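Side-chain contacts in G protein coupled receptor (PDB 3T33), which binds a zinc ion as a member of the LanC-like protein family and may play a role in abscisic acid signalling: residues T297-K300 with A301-Y305; Y355-R358 with A359-F362. All blocks are in the same frame, centred on the assembly; numbering follows the deposited sequence.

Interaction 1 (T297-K300 with A301-Y305); sequences TLVK and AAQVY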
loop_
_atom_site.group_PDB
_atom_site.type_symbol
_atom_site.label_atom_id
_atom_site.label_comp_id
_atom_site.label_asym_id
_atom_site.label_seq_id
_atom_site.Cartn_x
_atom_site.Cartn_y
_atom_site.Cartn_z
ATOM N N THR A 297 8.333 -2.912 -4.354
ATOM C CA THR A 297 9.209 -3.978 -3.873
ATOM C C THR A 297 10.648 -3.722 -4.287
ATOM O O THR A 297 11.566 -3.954 -3.514
ATOM C CB THR A 297 8.772 -5.330 -4.432
ATOM O OG1 THR A 297 7.361 -5.480 -4.243
ATOM C CG2 THR A 297 9.495 -6.450 -3.753
ATOM N N LEU A 298 10.869 -3.287 -5.515
ATOM C CA LEU A 298 12.261 -2.969 -5.944
ATOM C C LEU A 298 12.800 -1.777 -5.127
ATOM O O LEU A 298 13.954 -1.751 -4.724
ATOM C CB LEU A 298 12.318 -2.699 -7.437
ATOM C CG LEU A 298 12.023 -3.994 -8.209
ATOM C CD1 LEU A 298 11.924 -3.689 -9.654
ATOM C CD2 LEU A 298 13.170 -4.999 -7.930
ATOM N N VAL A 299 11.945 -0.821 -4.801
ATOM C CA VAL A 299 12.439 0.293 -3.970
ATOM C C VAL A 299 12.998 -0.258 -2.712
ATOM O O VAL A 299 14.107 0.153 -2.303
ATOM C CB VAL A 299 11.369 1.394 -3.665
ATOM C CG1 VAL A 299 11.763 2.239 -2.417
ATOM C CG2 VAL A 299 11.181 2.273 -4.863
ATOM N N LYS A 300 12.261 -1.195 -2.095
ATOM C CA LYS A 300 12.729 -1.850 -0.851
ATOM C C LYS A 300 14.003 -2.678 -1.121
ATOM O O LYS A 300 14.982 -2.610 -0.390
ATOM C CB LYS A 300 11.615 -2.721 -0.231
ATOM C CG LYS A 300 12.054 -3.556 0.921
ATOM C CD LYS A 300 12.357 -2.723 2.127
ATOM C CE LYS A 300 12.787 -3.589 3.226
ATOM N NZ LYS A 300 13.402 -2.804 4.362
ATOM N N ALA A 301 14.011 -3.452 -2.181
ATOM C CA ALA A 301 15.278 -4.156 -2.525
ATOM C C ALA A 301 16.401 -3.118 -2.605
ATOM O O ALA A 301 17.460 -3.270 -1.977
ATOM C CB ALA A 301 15.134 -4.890 -3.820
ATOM N N ALA A 302 16.146 -2.025 -3.314
ATOM C CA ALA A 302 17.165 -1.010 -3.481
ATOM C C ALA A 302 17.695 -0.494 -2.177
ATOM O O ALA A 302 18.895 -0.311 -2.060
ATOM C CB ALA A 302 16.649 0.142 -4.319
ATOM N N GLN A 303 16.816 -0.227 -1.199
ATOM C CA GLN A 303 17.240 0.307 0.128
ATOM C C GLN A 303 18.060 -0.695 0.937
ATOM O O GLN A 303 18.943 -0.317 1.697
ATOM C CB GLN A 303 16.041 0.753 0.993
ATOM C CG GLN A 303 15.598 2.223 0.864
ATOM C CD GLN A 303 14.142 2.485 1.383
ATOM O OE1 GLN A 303 13.454 1.557 1.866
ATOM N NE2 GLN A 303 13.667 3.749 1.254
ATOM N N VAL A 304 17.722 -1.969 0.819
ATOM C CA VAL A 304 18.349 -2.994 1.654
ATOM C C VAL A 304 19.658 -3.447 1.033
ATOM O O VAL A 304 20.650 -3.674 1.738
ATOM C CB VAL A 304 17.487 -4.299 1.772
ATOM C CG1 VAL A 304 18.146 -5.259 2.754
ATOM C CG2 VAL A 304 16.112 -4.008 2.218
ATOM N N TYR A 305 19.633 -3.613 -0.288
ATOM C CA TYR A 305 20.757 -4.257 -0.995
ATOM C C TYR A 305 21.730 -3.289 -1.626
ATOM O O TYR A 305 22.925 -3.581 -1.717
ATOM C CB TYR A 305 20.241 -5.302 -1.972
ATOM C CG TYR A 305 19.462 -6.330 -1.180
ATOM C CD1 TYR A 305 19.999 -6.835 0.009
ATOM C CD2 TYR A 305 18.183 -6.779 -1.584
ATOM C CE1 TYR A 305 19.312 -7.765 0.778
ATOM C CE2 TYR A 305 17.455 -7.754 -0.804
ATOM C CZ TYR A 305 18.042 -8.222 0.375
ATOM O OH TYR A 305 17.404 -9.136 1.193
#
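A301 N donates to T297 O, 2.8 Å away, in a nearly straight bond (169°), while its methyl faces L260 of helix 250-265 and F310 of helix 308-324. A302 follows with N bonded to L298 O at 2.6 Å, and its CB rests 3.2 Å from V299 O. Next, Q303 repeats the i to i+4 pattern through N to V299 O, 2.9 Å, with its side chain extended beyond CG; the amide end passes V299 loosely, NE2 lying 4.4 Å from V299 CG1, on the side where both residues touch helix 336-350. V304 makes the main side-chain contact. Its N bonds to K300 O, and its CG2, beside the backbone N and anti to the carbonyl carbon, packs on K300. The lysine chain leaves with CG anti to N (chi1 172°), then bends at chi2 (70°), which brings CE to 3.5 Å from V304 CG2, a tight carbon pair, with NZ 3.7 Å from the same methyl. Four consecutive main-chain bonds and this i, i+4 aliphatic pairing are typical of a regular alpha helix; here they belong to the last turns of helix 291-305, in the LanC-like fold.

Interaction 2 (Y355-R358 with A359-F362); sequences YLYR and AKAF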
loop_
_atom_site.group_PDB
_atom_site.type_symbol
_atom_site.label_atom_id
_atom_site.label_comp_id
_atom_site.label_asym_id
_atom_site.label_seq_id
_atom_site.Cartn_x
_atom_site.Cartn_y
_atom_site.Cartn_z
ATOM N N TYR A 355 10.273 13.080 -8.220
ATOM C CA TYR A 355 9.418 12.005 -7.720
ATOM C C TYR A 355 8.329 12.555 -6.822
ATOM O O TYR A 355 7.172 12.192 -7.000
ATOM C CB TYR A 355 10.292 10.902 -7.084
ATOM C CG TYR A 355 11.086 10.166 -8.155
ATOM C CD1 TYR A 355 10.424 9.640 -9.256
ATOM C CD2 TYR A 355 12.474 10.008 -8.086
ATOM C CE1 TYR A 355 11.091 8.966 -10.291
ATOM C CE2 TYR A 355 13.191 9.307 -9.126
ATOM C CZ TYR A 355 12.469 8.806 -10.216
ATOM O OH TYR A 355 13.054 8.111 -11.252
ATOM N N LEU A 356 8.649 13.478 -5.915
ATOM C CA LEU A 356 7.588 14.230 -5.153
ATOM C C LEU A 356 6.608 14.956 -6.060
ATOM O O LEU A 356 5.332 14.933 -5.889
ATOM C CB LEU A 356 8.187 15.322 -4.300
ATOM C CG LEU A 356 7.529 15.678 -2.964
ATOM C CD1 LEU A 356 7.750 17.134 -2.632
ATOM C CD2 LEU A 356 6.062 15.284 -2.829
ATOM N N TYR A 357 7.206 15.612 -7.048
ATOM C CA TYR A 357 6.383 16.273 -8.022
ATOM C C TYR A 357 5.418 15.299 -8.718
ATOM O O TYR A 357 4.268 15.631 -8.997
ATOM C CB TYR A 357 7.235 16.994 -9.063
ATOM C CG TYR A 357 6.373 17.520 -10.122
ATOM C CD1 TYR A 357 5.588 18.657 -9.918
ATOM C CD2 TYR A 357 6.236 16.838 -11.295
ATOM C CE1 TYR A 357 4.731 19.119 -10.909
ATOM C CE2 TYR A 357 5.402 17.265 -12.232
ATOM C CZ TYR A 357 4.661 18.410 -12.060
ATOM O OH TYR A 357 3.819 18.782 -13.113
ATOM N N ARG A 358 5.905 14.114 -9.054
ATOM C CA ARG A 358 5.052 13.130 -9.688
ATOM C C ARG A 358 3.910 12.659 -8.781
ATOM O O ARG A 358 2.809 12.499 -9.261
ATOM C CB ARG A 358 5.864 11.995 -10.305
ATOM C CG ARG A 358 6.523 12.429 -11.622
ATOM C CD ARG A 358 7.428 11.334 -12.162
ATOM N NE ARG A 358 8.024 11.764 -13.417
ATOM C CZ ARG A 358 8.695 10.985 -14.258
ATOM N NH1 ARG A 358 8.875 9.706 -13.999
ATOM N NH2 ARG A 358 9.199 11.519 -15.352
ATOM N N ALA A 359 4.175 12.521 -7.490
ATOM C CA ALA A 359 3.142 12.134 -6.522
ATOM C C ALA A 359 2.206 13.327 -6.404
ATOM O O ALA A 359 0.994 13.193 -6.381
ATOM C CB ALA A 359 3.758 11.797 -5.128
ATOM N N LYS A 360 2.778 14.503 -6.402
ATOM C CA LYS A 360 1.950 15.711 -6.339
ATOM C C LYS A 360 1.004 15.819 -7.545
ATOM O O LYS A 360 -0.169 16.173 -7.414
ATOM C CB LYS A 360 2.873 16.940 -6.157
ATOM C CG LYS A 360 2.335 18.285 -6.414
ATOM C CD LYS A 360 3.442 19.344 -6.118
ATOM C CE LYS A 360 2.860 20.775 -6.059
ATOM N NZ LYS A 360 3.941 21.770 -6.224
ATOM N N ALA A 361 1.497 15.477 -8.726
ATOM C CA ALA A 361 0.647 15.530 -9.922
ATOM C C ALA A 361 -0.485 14.501 -9.819
ATOM O O ALA A 361 -1.620 14.791 -10.168
ATOM C CB ALA A 361 1.467 15.283 -11.186
ATOM N N PHE A 362 -0.193 13.296 -9.327
ATOM C CA PHE A 362 -1.296 12.304 -9.289
ATOM C C PHE A 362 -2.306 12.741 -8.233
ATOM O O PHE A 362 -3.477 12.666 -8.446
ATOM C CB PHE A 362 -0.769 10.910 -8.995
ATOM C CG PHE A 362 -0.415 10.104 -10.214
ATOM C CD1 PHE A 362 0.109 10.705 -11.349
ATOM C CD2 PHE A 362 -0.605 8.698 -10.210
ATOM C CE1 PHE A 362 0.446 9.947 -12.481
ATOM C CE2 PHE A 362 -0.264 7.928 -11.309
ATOM C CZ PHE A 362 0.284 8.558 -12.468
#
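Y357 and K360, three residues apart (i, i+3), emerge on the same side of the helix, with the ring of the first beside the aliphatic chain of the second. The lysine has CG anti to its backbone N (chi1 164°) and stays extended beyond it, so CD passes the tyrosine ring obliquely, 4.4 Å from Y357 CD1, a loose touch. At its root the chain lies closer to the backbone, K360 CB being 3.2 Å from L356 O. R358 and F362 leave one turn apart, yet they meet mainly through the backbone: F362 CD1 comes to 3.9 Å from R358 O, the carbonyl approaching the ring obliquely, while the arginine runs out extended from CG to NE. The methyl of A361 lies 3.6 Å from Y357 O, and touches W322 and L41 beyond the turn.

In the main chain, four i to i+4 bonds hold the helix, the shortest from K360 N to L356 O at 2.6 Å and another from A361 N to Y357 O at 2.8 Å.

The polar ends find partners beyond this turn. R358 forms salt bridges with E319 and E17 and a cation-pi contact with W322; K360 NZ bonds to the carbonyls of L43 and L41, and Y357 OH to that of P16. The chemistry therefore implies a division of labour: main-chain hydrogen bonds order the turn, while the side chains hold the helix to its surroundings, the buried guanidinium, probably stabilised by two carboxylates, tying helix 353-375 to helix 308-324 and the N-terminal region.

In the fold
Interactions 1 and 2 lie in series along the chain, on helices 291-305 and 353-375, with centres 20 Å apart and nearest atoms about 8 Å apart, so they do not touch. Helix 336-350 joins them: L346 is met by V299 of interaction 1 and by Y355 of interaction 2. Helix 308-324 is a second shared neighbour, touched by L298 and A301 of interaction 1 and by Y355, R358 and A361 of interaction 2. Neither contact supplies a zinc ligand; those are C288, C333 and H334. The side chain of T297 is about 11 Å from that of C288, and that of F362 about 12 Å from that of H334.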